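Local coordinates for glucose-inhibited division protein A-related protein, probable oxidoreductase (PDB 2CUL) that binds flavin-adenine dinucleotide through a Rossmann-type fold and is probably an oxidoreductase related to the GidA family, at residues G26-L31 with R113-V118; D37-P42 with R73-L78; G103-E108 with L150-R155; C207-E210 with A214-S217. All blocks are in the same frame, centred on the assembly; numbering follows the deposited sequence.

Contact 1: G26-L31 with R113-V118; sequences GVRVGL and RGEKVV
R28 and E115 meet as a salt bridge at the surface, where two parallel strands of the Rossmann-type sheet begin. R28 comes just before strand 29-33 and E115 near the start of the strand that runs on to V118, and strand 6-9 runs between the two. The backbones are therefore two strand spacings apart, with G30 CA and V118 CA 10.1 Å from each other. Long charged side chains suit the places of R28 and E115 because they can bridge this width. R28 starts with CG beside the backbone N (chi1 -64°) and bends at chi3, while E115 runs extended beyond CG, so the charged ends converge although the CA atoms of R28 and E115 lie 10.1 Å apart. OE2 of E115 lies at the edge of the R28 guanidinium, near its plane, but the carboxylate is turned 71° from that plane and a two-pronged pairing is not made. The ion pair is long, as suits a surface contact. R28 N is hydrogen-bonded to Q5 OE1, and the positive phi of G26, which suits glycine, ends helix 13-24 in a Schellman motif. V27 and V29 pack on helix 13-24, and V118 packs on V6 of strand 6-9. Of the two E115 oxygens OE2 makes the pairing, at 3.6 Å from R28 NH2, while OE1 stands 5.2 Å from that nitrogen.

Contact 2: D37-P42 with R73-L78; sequences DAVMMP and RAKYLL
The bond from M41 N to A38 O, 3.1 Å long, closes a type II beta turn whose two corner residues, V39 and M40, press against A74, K75 and L78 on helix 67-79 of the FAD-binding Rossmann-type fold. M40 takes the positive phi of the turn's third position, and its CB points toward the helix. There CB of M40 sits 3.5 Å from A74 CB, tighter than usual van der Waals contact, and the small A74 methyl lets the turn come this close. Bends at chi2 and chi3 (-75° and -78°) fold M40 back, so that CG and CE also come within reach of that methyl; other neighbours of M40 are F13 and A16 of helix 13-24. V39 carries the other half of the contact. Its CG1, turned anti to the backbone N (chi1 171°), lies 4.1 Å from both CA and CB of K75, where the lysine offers hydrocarbon. The K75 chain then leads away, and its NZ forms a salt bridge with E79. The side chain of V39 is about 6 Å from the FAD, near the cofactor without touching it. At the far end of the helical face V39 CG1 packs on L78 CD1 at 3.7 Å.

Contact 3: G103-E108 with L150-R155; sequences GVRTWE and LEDLSR
R105, on strand 100-106, reaches D152 of helix 148-155, and this one pair joins the antiparallel part of the mixed, Rossmann-type sheet to the helix. Along the helix, L150 comes first of the residues here, and its carbonyl O takes two donors, S154 N and S154 OG, each at 2.8 Å. E151 then uses OE2, through its anti lone pair, to hold R155 NE at 2.7 Å. D152 is the residue that crosses: its CG lies anti to the backbone N (chi1 -164°), which swings the carboxylate toward the strand. R105 NH2 donates to D152 OD1 at 3.1 Å with an N-H...O angle of 150°, in the guanidinium plane but from above the carboxylate plane, the two planes being 73° apart. D152 OD2 accepts from L94 N, on the neighbouring strand 84-97. With an alanine in place of D152, R105 NH2 and the L94 amide are likely to lose their shared partner, leaving the arginine free to turn. L153 goes inward onto L94, whereas S154 turns its hydroxyl back on the helix. R155, tied to E151, keeps its NH1 7.0 Å from R105 NH2. With a cationic donor at one oxygen and a backbone amide at the other, D152 is likely to stay ionised.

Contact 4: C207-E210 with A214-S217; sequences CVRE and ARMS. With FAD (flavin-adenine dinucleotide), chain B.
R209 and R215 both hold CG anti to the backbone N (chi1 -178° and -176°), and bends at chi3 of R209 and chi2 of R215 bring their guanidiniums together where a loop precedes helix 213-230 of the FAD-binding Rossmann-type fold. R215 NH2 comes over the centre of one R209 face, 3.7 Å from CZ; the R215 edge is directed at that face, the planes 76° apart. Such like charges would oppose each other, but E219 and E190 both make salt bridges to R209, which probably makes the pairing tolerable. M216 lays its unbranched chain between the cofactor and the loop. Its CG is 3.4 Å from FAD O5' and its SD lies 3.5 Å from FAD C5', covering the ribityl end next to the pyrophosphate. Shortening M216 to an alanine is likely to uncover that ribityl end and open a gap between the loop and the helix. On the protein side the methyl closes the contact: M216 CE rests 3.8 Å from R209 O.

Contact 2 is the buried member of the set, made of apolar side chains and one tight carbon pair, whereas contacts 1 and 3 are surface ion pairs and contact 4 is partly buried, with an arginine pair and the cofactor. Contacts 1 and 3 reach the same mixed sheet: V117, on strand 116-119, packs against G103 and V104 of strand 100-106. Contact 2 touches contact 1 through L31 and L78, so helix 67-79 also meets strand 29-33. Contact 4 touches none of the others; it touches the FAD, which contact 2 only comes near. Opposite charges thus pair at the surface in contacts 1 and 3, like charges meet in contact 4, and contact 2 is apolar.

Contact 1: G26-L31 with R113-V118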
loop_
_atom_site.group_PDB
_atom_site.type_symbol
_atom_site.label_atom_id
_atom_site.label_comp_id
_atom_site.label_asym_id
_atom_site.label_seq_id
_atom_site.Cartn_x
_atom_site.Cartn_y
_atom_site.Cartn_z
ATOM N N GLY A 26 -16.686 9.666 -4.511
ATOM C CA GLY A 26 -17.415 8.861 -5.476
ATOM C C GLY A 26 -16.611 8.120 -6.525
ATOM O O GLY A 26 -17.185 7.511 -7.430
ATOM N N VAL A 27 -15.289 8.170 -6.422
ATOM C CA VAL A 27 -14.441 7.476 -7.380
ATOM C C VAL A 27 -14.583 5.973 -7.180
ATOM O O VAL A 27 -14.606 5.492 -6.045
ATOM C CB VAL A 27 -12.961 7.877 -7.201
ATOM C CG1 VAL A 27 -12.081 7.116 -8.192
ATOM C CG2 VAL A 27 -12.809 9.374 -7.409
ATOM N N ARG A 28 -14.702 5.238 -8.282
ATOM C CA ARG A 28 -14.828 3.786 -8.221
ATOM C C ARG A 28 -13.444 3.224 -7.939
ATOM O O ARG A 28 -12.583 3.186 -8.821
ATOM C CB ARG A 28 -15.359 3.238 -9.544
ATOM C CG ARG A 28 -16.763 3.713 -9.887
ATOM C CD ARG A 28 -17.180 3.203 -11.252
ATOM N NE ARG A 28 -16.233 3.625 -12.279
ATOM C CZ ARG A 28 -16.253 3.204 -13.538
ATOM N NH1 ARG A 28 -17.175 2.339 -13.936
ATOM N NH2 ARG A 28 -15.349 3.648 -14.400
ATOM N N VAL A 29 -13.236 2.785 -6.705
ATOM C CA VAL A 29 -11.946 2.254 -6.294
ATOM C C VAL A 29 -11.918 0.764 -5.994
ATOM O O VAL A 29 -12.818 0.220 -5.355
ATOM C CB VAL A 29 -11.435 2.975 -5.029
ATOM C CG1 VAL A 29 -10.076 2.417 -4.620
ATOM C CG2 VAL A 29 -11.349 4.463 -5.280
ATOM N N GLY A 30 -10.862 0.118 -6.469
ATOM C CA GLY A 30 -10.663 -1.290 -6.200
ATOM C C GLY A 30 -9.431 -1.339 -5.319
ATOM O O GLY A 30 -8.362 -0.883 -5.726
ATOM N N LEU A 31 -9.581 -1.856 -4.102
ATOM C CA LEU A 31 -8.465 -1.958 -3.170
ATOM C C LEU A 31 -8.108 -3.429 -3.012
ATOM O O LEU A 31 -8.797 -4.185 -2.322
ATOM C CB LEU A 31 -8.849 -1.350 -1.817
ATOM C CG LEU A 31 -7.780 -1.328 -0.720
ATOM C CD1 LEU A 31 -6.503 -0.657 -1.234
ATOM C CD2 LEU A 31 -8.328 -0.574 0.487
ATOM N N ARG A 113 -7.980 -5.133 -12.892
ATOM C CA ARG A 113 -7.696 -4.000 -13.764
ATOM C C ARG A 113 -8.164 -2.656 -13.230
ATOM O O ARG A 113 -9.133 -2.573 -12.473
ATOM C CB ARG A 113 -8.324 -4.248 -15.139
ATOM C CG ARG A 113 -7.771 -5.474 -15.848
ATOM C CD ARG A 113 -8.669 -5.908 -16.995
ATOM N NE ARG A 113 -8.158 -7.106 -17.652
ATOM C CZ ARG A 113 -7.172 -7.109 -18.542
ATOM N NH1 ARG A 113 -6.589 -5.970 -18.895
ATOM N NH2 ARG A 113 -6.763 -8.252 -19.073
ATOM N N GLY A 114 -7.465 -1.603 -13.641
ATOM C CA GLY A 114 -7.814 -0.260 -13.223
ATOM C C GLY A 114 -7.319 0.755 -14.237
ATOM O O GLY A 114 -6.307 0.526 -14.896
ATOM N N GLU A 115 -8.030 1.871 -14.372
ATOM C CA GLU A 115 -7.632 2.913 -15.317
ATOM C C GLU A 115 -6.278 3.462 -14.883
ATOM O O GLU A 115 -5.424 3.808 -15.707
ATOM C CB GLU A 115 -8.690 4.016 -15.347
ATOM C CG GLU A 115 -9.967 3.587 -16.053
ATOM C CD GLU A 115 -11.077 4.612 -15.948
ATOM O OE1 GLU A 115 -10.774 5.804 -15.734
ATOM O OE2 GLU A 115 -12.254 4.222 -16.092
ATOM N N LYS A 116 -6.095 3.540 -13.571
ATOM C CA LYS A 116 -4.841 3.987 -12.985
ATOM C C LYS A 116 -4.506 2.940 -11.937
ATOM O O LYS A 116 -5.389 2.490 -11.206
ATOM C CB LYS A 116 -5.000 5.368 -12.348
ATOM C CG LYS A 116 -5.229 6.464 -13.379
ATOM C CD LYS A 116 -5.355 7.828 -12.743
ATOM C CE LYS A 116 -5.505 8.895 -13.811
ATOM N NZ LYS A 116 -6.620 8.573 -14.742
ATOM N N VAL A 117 -3.242 2.534 -11.883
ATOM C CA VAL A 117 -2.808 1.513 -10.937
ATOM C C VAL A 117 -1.821 2.104 -9.941
ATOM O O VAL A 117 -0.821 2.708 -10.325
ATOM C CB VAL A 117 -2.160 0.321 -11.676
ATOM C CG1 VAL A 117 -1.683 -0.722 -10.678
ATOM C CG2 VAL A 117 -3.170 -0.297 -12.643
ATOM N N VAL A 118 -2.122 1.924 -8.661
ATOM C CA VAL A 118 -1.300 2.450 -7.578
ATOM C C VAL A 118 -0.650 1.341 -6.765
ATOM O O VAL A 118 -1.331 0.427 -6.298
ATOM C CB VAL A 118 -2.153 3.297 -6.599
ATOM C CG1 VAL A 118 -1.284 3.824 -5.458
ATOM C CG2 VAL A 118 -2.824 4.448 -7.339
#

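Contact 2: D37-P42 with R73-L78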
loop_
_atom_site.group_PDB
_atom_site.type_symbol
_atom_site.label_atom_id
_atom_site.label_comp_id
_atom_site.label_asym_id
_atom_site.label_seq_id
_atom_site.Cartn_x
_atom_site.Cartn_y
_atom_site.Cartn_z
ATOM N N ASP A 37 -6.831 -9.966 6.673
ATOM C CA ASP A 37 -6.576 -9.974 8.110
ATOM C C ASP A 37 -5.416 -9.066 8.508
ATOM O O ASP A 37 -5.068 -8.977 9.688
ATOM C CB ASP A 37 -6.284 -11.397 8.603
ATOM C CG ASP A 37 -7.381 -12.376 8.241
ATOM O OD1 ASP A 37 -8.568 -12.043 8.445
ATOM O OD2 ASP A 37 -7.056 -13.483 7.762
ATOM N N ALA A 38 -4.819 -8.390 7.531
ATOM C CA ALA A 38 -3.697 -7.495 7.809
ATOM C C ALA A 38 -3.974 -6.057 7.375
ATOM O O ALA A 38 -3.091 -5.206 7.445
ATOM C CB ALA A 38 -2.433 -8.010 7.124
ATOM N N VAL A 39 -5.196 -5.792 6.918
ATOM C CA VAL A 39 -5.569 -4.447 6.489
ATOM C C VAL A 39 -5.267 -3.415 7.574
ATOM O O VAL A 39 -5.731 -3.539 8.701
ATOM C CB VAL A 39 -7.079 -4.372 6.149
ATOM C CG1 VAL A 39 -7.503 -2.930 5.923
ATOM C CG2 VAL A 39 -7.365 -5.203 4.916
ATOM N N MET A 40 -4.481 -2.399 7.230
ATOM C CA MET A 40 -4.147 -1.341 8.183
ATOM C C MET A 40 -3.559 -1.840 9.499
ATOM O O MET A 40 -3.796 -1.246 10.551
ATOM C CB MET A 40 -5.396 -0.505 8.476
ATOM C CG MET A 40 -5.843 0.374 7.334
ATOM S SD MET A 40 -4.778 1.809 7.160
ATOM C CE MET A 40 -5.407 2.858 8.500
ATOM N N MET A 41 -2.785 -2.918 9.443
ATOM C CA MET A 41 -2.162 -3.464 10.643
ATOM C C MET A 41 -0.960 -2.612 11.042
ATOM O O MET A 41 -0.078 -2.358 10.229
ATOM C CB MET A 41 -1.689 -4.899 10.390
ATOM C CG MET A 41 -1.124 -5.596 11.627
ATOM S SD MET A 41 -2.377 -5.854 12.904
ATOM C CE MET A 41 -3.299 -7.229 12.157
ATOM N N PRO A 42 -0.916 -2.150 12.299
ATOM C CA PRO A 42 0.221 -1.333 12.733
ATOM C C PRO A 42 1.382 -2.202 13.200
ATOM O O PRO A 42 1.266 -3.426 13.308
ATOM C CB PRO A 42 -0.337 -0.538 13.922
ATOM C CG PRO A 42 -1.845 -0.744 13.865
ATOM C CD PRO A 42 -1.992 -2.125 13.303
ATOM N N ARG A 73 -10.874 -2.193 13.285
ATOM C CA ARG A 73 -11.693 -0.990 13.184
ATOM C C ARG A 73 -11.468 -0.285 11.849
ATOM O O ARG A 73 -12.415 0.191 11.220
ATOM C CB ARG A 73 -11.389 -0.027 14.342
ATOM C CG ARG A 73 -11.889 -0.504 15.704
ATOM C CD ARG A 73 -11.881 0.641 16.709
ATOM N NE ARG A 73 -10.561 1.257 16.784
ATOM C CZ ARG A 73 -9.539 0.763 17.476
ATOM N NH1 ARG A 73 -9.681 -0.355 18.176
ATOM N NH2 ARG A 73 -8.362 1.370 17.439
ATOM N N ALA A 74 -10.214 -0.228 11.412
ATOM C CA ALA A 74 -9.885 0.416 10.144
ATOM C C ALA A 74 -10.519 -0.356 8.993
ATOM O O ALA A 74 -11.098 0.232 8.075
ATOM C CB ALA A 74 -8.368 0.480 9.969
ATOM N N LYS A 75 -10.400 -1.676 9.042
ATOM C CA LYS A 75 -10.969 -2.529 8.003
ATOM C C LYS A 75 -12.475 -2.290 7.889
ATOM O O LYS A 75 -13.005 -2.131 6.790
ATOM C CB LYS A 75 -10.692 -4.000 8.330
ATOM C CG LYS A 75 -11.254 -5.008 7.326
ATOM C CD LYS A 75 -10.702 -6.395 7.631
ATOM C CE LYS A 75 -11.350 -7.479 6.784
ATOM N NZ LYS A 75 -12.762 -7.731 7.192
ATOM N N TYR A 76 -13.157 -2.254 9.030
ATOM C CA TYR A 76 -14.602 -2.045 9.044
ATOM C C TYR A 76 -14.993 -0.694 8.452
ATOM O O TYR A 76 -16.002 -0.579 7.748
ATOM C CB TYR A 76 -15.134 -2.167 10.474
ATOM C CG TYR A 76 -16.639 -2.228 10.546
ATOM C CD1 TYR A 76 -17.334 -3.321 10.027
ATOM C CD2 TYR A 76 -17.371 -1.189 11.112
ATOM C CE1 TYR A 76 -18.724 -3.377 10.071
ATOM C CE2 TYR A 76 -18.764 -1.233 11.160
ATOM C CZ TYR A 76 -19.432 -2.329 10.639
ATOM O OH TYR A 76 -20.808 -2.380 10.684
ATOM N N LEU A 77 -14.196 0.331 8.735
ATOM C CA LEU A 77 -14.466 1.660 8.199
ATOM C C LEU A 77 -14.386 1.640 6.669
ATOM O O LEU A 77 -15.224 2.232 5.987
ATOM C CB LEU A 77 -13.474 2.677 8.773
ATOM C CG LEU A 77 -13.742 3.126 10.214
ATOM C CD1 LEU A 77 -12.548 3.886 10.763
ATOM C CD2 LEU A 77 -14.991 3.993 10.242
ATOM N N LEU A 78 -13.379 0.955 6.133
ATOM C CA LEU A 78 -13.214 0.854 4.681
ATOM C C LEU A 78 -14.382 0.112 4.045
ATOM O O LEU A 78 -14.829 0.456 2.949
ATOM C CB LEU A 78 -11.920 0.114 4.338
ATOM C CG LEU A 78 -10.609 0.851 4.607
ATOM C CD1 LEU A 78 -9.443 -0.119 4.537
ATOM C CD2 LEU A 78 -10.446 1.967 3.583
#

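Contact 3: G103-E108 with L150-R155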
loop_
_atom_site.group_PDB
_atom_site.type_symbol
_atom_site.label_atom_id
_atom_site.label_comp_id
_atom_site.label_asym_id
_atom_site.label_seq_id
_atom_site.Cartn_x
_atom_site.Cartn_y
_atom_site.Cartn_z
ATOM N N GLY A 103 -3.331 -2.952 -15.029
ATOM C CA GLY A 103 -3.782 -3.737 -13.893
ATOM C C GLY A 103 -2.656 -4.602 -13.370
ATOM O O GLY A 103 -1.486 -4.328 -13.635
ATOM N N VAL A 104 -2.994 -5.641 -12.617
ATOM C CA VAL A 104 -1.971 -6.538 -12.099
ATOM C C VAL A 104 -2.400 -7.985 -12.227
ATOM O O VAL A 104 -3.593 -8.293 -12.250
ATOM C CB VAL A 104 -1.649 -6.293 -10.597
ATOM C CG1 VAL A 104 -1.053 -4.908 -10.398
ATOM C CG2 VAL A 104 -2.907 -6.483 -9.752
ATOM N N ARG A 105 -1.415 -8.867 -12.338
ATOM C CA ARG A 105 -1.683 -10.291 -12.393
ATOM C C ARG A 105 -1.732 -10.691 -10.925
ATOM O O ARG A 105 -1.142 -10.013 -10.080
ATOM C CB ARG A 105 -0.537 -11.042 -13.077
ATOM C CG ARG A 105 -0.389 -10.755 -14.556
ATOM C CD ARG A 105 0.484 -11.806 -15.231
ATOM N NE ARG A 105 1.852 -11.830 -14.715
ATOM C CZ ARG A 105 2.706 -10.817 -14.810
ATOM N NH1 ARG A 105 2.337 -9.686 -15.399
ATOM N NH2 ARG A 105 3.938 -10.940 -14.332
ATOM N N THR A 106 -2.449 -11.761 -10.606
ATOM C CA THR A 106 -2.513 -12.218 -9.222
ATOM C C THR A 106 -2.124 -13.686 -9.155
ATOM O O THR A 106 -2.301 -14.437 -10.117
ATOM C CB THR A 106 -3.917 -12.036 -8.596
ATOM O OG1 THR A 106 -4.841 -12.954 -9.192
ATOM C CG2 THR A 106 -4.407 -10.608 -8.805
ATOM N N TRP A 107 -1.585 -14.086 -8.013
ATOM C CA TRP A 107 -1.141 -15.456 -7.818
ATOM C C TRP A 107 -2.288 -16.444 -7.967
ATOM O O TRP A 107 -2.129 -17.521 -8.548
ATOM C CB TRP A 107 -0.528 -15.619 -6.430
ATOM C CG TRP A 107 0.311 -16.849 -6.314
ATOM C CD1 TRP A 107 1.629 -16.977 -6.654
ATOM C CD2 TRP A 107 -0.120 -18.145 -5.882
ATOM N NE1 TRP A 107 2.043 -18.274 -6.459
ATOM C CE2 TRP A 107 0.988 -19.011 -5.986
ATOM C CE3 TRP A 107 -1.339 -18.657 -5.418
ATOM C CZ2 TRP A 107 0.917 -20.365 -5.644
ATOM C CZ3 TRP A 107 -1.411 -20.005 -5.077
ATOM C CH2 TRP A 107 -0.288 -20.841 -5.193
ATOM N N GLU A 108 -3.444 -16.064 -7.438
ATOM C CA GLU A 108 -4.620 -16.911 -7.485
ATOM C C GLU A 108 -5.153 -17.106 -8.902
ATOM O O GLU A 108 -5.942 -18.020 -9.151
ATOM C CB GLU A 108 -5.700 -16.334 -6.566
ATOM C CG GLU A 108 -5.284 -16.241 -5.083
ATOM C CD GLU A 108 -4.391 -15.043 -4.729
ATOM O OE1 GLU A 108 -4.157 -14.158 -5.579
ATOM O OE2 GLU A 108 -3.929 -14.983 -3.567
ATOM N N LEU A 150 8.175 -8.180 -6.819
ATOM C CA LEU A 150 9.507 -7.592 -6.912
ATOM C C LEU A 150 10.248 -8.155 -8.120
ATOM O O LEU A 150 10.917 -7.420 -8.849
ATOM C CB LEU A 150 10.322 -7.875 -5.647
ATOM C CG LEU A 150 11.796 -7.449 -5.743
ATOM C CD1 LEU A 150 11.886 -5.945 -5.961
ATOM C CD2 LEU A 150 12.533 -7.852 -4.474
ATOM N N GLU A 151 10.135 -9.464 -8.325
ATOM C CA GLU A 151 10.801 -10.110 -9.450
ATOM C C GLU A 151 10.311 -9.517 -10.765
ATOM O O GLU A 151 11.108 -9.244 -11.664
ATOM C CB GLU A 151 10.542 -11.620 -9.428
ATOM C CG GLU A 151 11.173 -12.393 -10.585
ATOM C CD GLU A 151 12.659 -12.120 -10.740
ATOM O OE1 GLU A 151 13.553 -11.838 -9.847
ATOM O OE2 GLU A 151 13.063 -12.646 -11.866
ATOM N N ASP A 152 9.003 -9.305 -10.877
ATOM C CA ASP A 152 8.451 -8.748 -12.105
ATOM C C ASP A 152 8.937 -7.318 -12.315
ATOM O O ASP A 152 9.352 -6.956 -13.415
ATOM C CB ASP A 152 6.921 -8.769 -12.076
ATOM C CG ASP A 152 6.317 -8.575 -13.454
ATOM O OD1 ASP A 152 6.600 -9.410 -14.338
ATOM O OD2 ASP A 152 5.570 -7.593 -13.660
ATOM N N LEU A 153 8.886 -6.507 -11.262
ATOM C CA LEU A 153 9.337 -5.125 -11.362
ATOM C C LEU A 153 10.818 -5.080 -11.738
ATOM O O LEU A 153 11.232 -4.260 -12.558
ATOM C CB LEU A 153 9.101 -4.393 -10.035
ATOM C CG LEU A 153 7.631 -4.206 -9.642
ATOM C CD1 LEU A 153 7.544 -3.720 -8.203
ATOM C CD2 LEU A 153 6.962 -3.221 -10.585
ATOM N N SER A 154 11.607 -5.971 -11.144
ATOM C CA SER A 154 13.042 -6.034 -11.426
ATOM C C SER A 154 13.273 -6.433 -12.881
ATOM O O SER A 154 14.120 -5.856 -13.567
ATOM C CB SER A 154 13.720 -7.049 -10.503
ATOM O OG SER A 154 13.553 -6.690 -9.142
ATOM N N ARG A 155 12.519 -7.422 -13.349
ATOM C CA ARG A 155 12.651 -7.875 -14.730
ATOM C C ARG A 155 12.316 -6.762 -15.711
ATOM O O ARG A 155 12.902 -6.679 -16.788
ATOM C CB ARG A 155 11.733 -9.068 -15.001
ATOM C CG ARG A 155 12.144 -10.349 -14.310
ATOM C CD ARG A 155 11.301 -11.504 -14.817
ATOM N NE ARG A 155 11.637 -12.762 -14.163
ATOM C CZ ARG A 155 11.053 -13.922 -14.441
ATOM N NH1 ARG A 155 10.103 -13.981 -15.366
ATOM N NH2 ARG A 155 11.418 -15.020 -13.793
#

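Contact 4: C207-E210 with A214-S217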
loop_
_atom_site.group_PDB
_atom_site.type_symbol
_atom_site.label_atom_id
_atom_site.label_comp_id
_atom_site.label_asym_id
_atom_site.label_seq_id
_atom_site.Cartn_x
_atom_site.Cartn_y
_atom_site.Cartn_z
ATOM N N CYS A 207 6.877 2.188 0.097
ATOM C CA CYS A 207 7.556 1.582 -1.044
ATOM C C CYS A 207 8.248 2.623 -1.929
ATOM O O CYS A 207 8.985 2.261 -2.843
ATOM C CB CYS A 207 6.601 0.687 -1.865
ATOM S SG CYS A 207 5.390 1.489 -2.945
ATOM N N VAL A 208 8.028 3.910 -1.649
ATOM C CA VAL A 208 8.695 4.971 -2.415
ATOM C C VAL A 208 9.422 5.997 -1.544
ATOM O O VAL A 208 10.408 6.591 -1.977
ATOM C CB VAL A 208 7.727 5.736 -3.360
ATOM C CG1 VAL A 208 7.355 4.853 -4.530
ATOM C CG2 VAL A 208 6.490 6.185 -2.616
ATOM N N ARG A 209 8.943 6.212 -0.323
ATOM C CA ARG A 209 9.590 7.171 0.569
ATOM C C ARG A 209 9.340 6.833 2.030
ATOM O O ARG A 209 8.248 6.397 2.399
ATOM C CB ARG A 209 9.097 8.592 0.274
ATOM C CG ARG A 209 9.759 9.655 1.136
ATOM C CD ARG A 209 9.608 11.041 0.530
ATOM N NE ARG A 209 8.211 11.414 0.332
ATOM C CZ ARG A 209 7.817 12.544 -0.246
ATOM N NH1 ARG A 209 8.716 13.416 -0.686
ATOM N NH2 ARG A 209 6.526 12.801 -0.388
ATOM N N GLU A 210 10.359 7.034 2.860
ATOM C CA GLU A 210 10.239 6.735 4.281
ATOM C C GLU A 210 9.279 7.683 4.986
ATOM O O GLU A 210 9.009 8.791 4.511
ATOM C CB GLU A 210 11.612 6.799 4.962
ATOM C CG GLU A 210 12.554 5.679 4.558
ATOM C CD GLU A 210 13.820 5.651 5.390
ATOM O OE1 GLU A 210 14.621 6.603 5.292
ATOM O OE2 GLU A 210 14.011 4.675 6.146
ATOM N N ALA A 214 1.441 8.854 10.185
ATOM C CA ALA A 214 0.851 10.109 9.732
ATOM C C ALA A 214 1.347 10.515 8.351
ATOM O O ALA A 214 0.582 11.031 7.540
ATOM C CB ALA A 214 1.138 11.220 10.743
ATOM N N ARG A 215 2.630 10.281 8.086
ATOM C CA ARG A 215 3.220 10.618 6.797
ATOM C C ARG A 215 2.594 9.743 5.714
ATOM O O ARG A 215 2.281 10.215 4.620
ATOM C CB ARG A 215 4.732 10.392 6.842
ATOM C CG ARG A 215 5.466 10.808 5.581
ATOM C CD ARG A 215 5.651 12.315 5.515
ATOM N NE ARG A 215 6.416 12.711 4.337
ATOM C CZ ARG A 215 6.950 13.914 4.162
ATOM N NH1 ARG A 215 6.806 14.849 5.091
ATOM N NH2 ARG A 215 7.630 14.183 3.056
ATOM N N MET A 216 2.419 8.461 6.022
ATOM C CA MET A 216 1.811 7.529 5.076
ATOM C C MET A 216 0.405 8.010 4.752
ATOM O O MET A 216 -0.010 8.026 3.592
ATOM C CB MET A 216 1.740 6.125 5.679
ATOM C CG MET A 216 3.093 5.496 5.975
ATOM S SD MET A 216 4.115 5.262 4.494
ATOM C CE MET A 216 5.276 6.631 4.682
ATOM N N SER A 217 -0.324 8.404 5.790
ATOM C CA SER A 217 -1.687 8.897 5.636
ATOM C C SER A 217 -1.725 10.189 4.819
ATOM O O SER A 217 -2.546 10.328 3.912
ATOM C CB SER A 217 -2.313 9.128 7.015
ATOM O OG SER A 217 -3.593 9.724 6.898
HETATM P PA FAD B . 1.771 -1.084 4.867
HETATM O O1A FAD B . 2.764 -2.084 5.290
HETATM O O2A FAD B . 0.942 -0.394 5.890
HETATM O O5B FAD B . 0.765 -1.747 3.822
HETATM C C5B FAD B . 1.271 -2.489 2.711
HETATM C C4B FAD B . 0.142 -3.419 2.283
HETATM O O4B FAD B . 0.480 -3.918 0.988
HETATM C C3B FAD B . -0.049 -4.652 3.189
HETATM O O3B FAD B . -1.397 -4.826 3.569
HETATM C C2B FAD B . 0.489 -5.774 2.352
HETATM O O2B FAD B . 0.018 -7.063 2.671
HETATM C C1B FAD B . 0.138 -5.295 0.946
HETATM N N9A FAD B . 0.909 -5.912 -0.130
HETATM C C8A FAD B . 2.274 -5.890 -0.292
HETATM N N7A FAD B . 2.663 -6.544 -1.380
HETATM C C5A FAD B . 1.490 -7.006 -1.944
HETATM C C6A FAD B . 1.237 -7.768 -3.109
HETATM N N6A FAD B . 2.182 -8.197 -3.927
HETATM N N1A FAD B . -0.084 -8.071 -3.398
HETATM C C2A FAD B . -1.090 -7.636 -2.564
HETATM N N3A FAD B . -0.908 -6.904 -1.434
HETATM C C4A FAD B . 0.396 -6.619 -1.169
HETATM N N1 FAD B . 5.754 3.890 11.550
HETATM C C2 FAD B . 5.168 4.347 12.708
HETATM O O2 FAD B . 4.554 5.386 12.730
HETATM N N3 FAD B . 5.297 3.575 13.873
HETATM C C4 FAD B . 5.980 2.380 13.942
HETATM O O4 FAD B . 6.055 1.744 15.015
HETATM C C4X FAD B . 6.583 1.915 12.755
HETATM N N5 FAD B . 7.296 0.723 12.749
HETATM C C5X FAD B . 7.890 0.262 11.589
HETATM C C6 FAD B . 8.600 -0.938 11.609
HETATM C C7 FAD B . 9.220 -1.462 10.459
HETATM C C7M FAD B . 9.968 -2.769 10.551
HETATM C C8 FAD B . 9.108 -0.721 9.228
HETATM C C8M FAD B . 9.733 -1.214 7.951
HETATM C C9 FAD B . 8.396 0.503 9.192
HETATM C C9A FAD B . 7.774 1.022 10.358
HETATM N N10 FAD B . 7.038 2.259 10.368
HETATM C C10 FAD B . 6.447 2.705 11.564
HETATM C "C1'" FAD B . 6.890 3.116 9.124
HETATM C "C2'" FAD B . 5.530 3.147 8.391
HETATM O "O2'" FAD B . 4.631 3.947 9.112
HETATM C "C3'" FAD B . 4.920 1.743 8.203
HETATM O "O3'" FAD B . 5.796 0.894 7.464
HETATM C "C4'" FAD B . 3.584 1.766 7.432
HETATM O "O4'" FAD B . 2.913 0.512 7.540
HETATM C "C5'" FAD B . 3.865 2.111 5.956
HETATM O "O5'" FAD B . 2.623 2.184 5.236
HETATM P P FAD B . 2.430 1.547 3.797
HETATM O O1P FAD B . 1.050 1.897 3.424
HETATM O O2P FAD B . 3.513 2.001 2.860
HETATM O O3P FAD B . 2.596 -0.006 3.996
#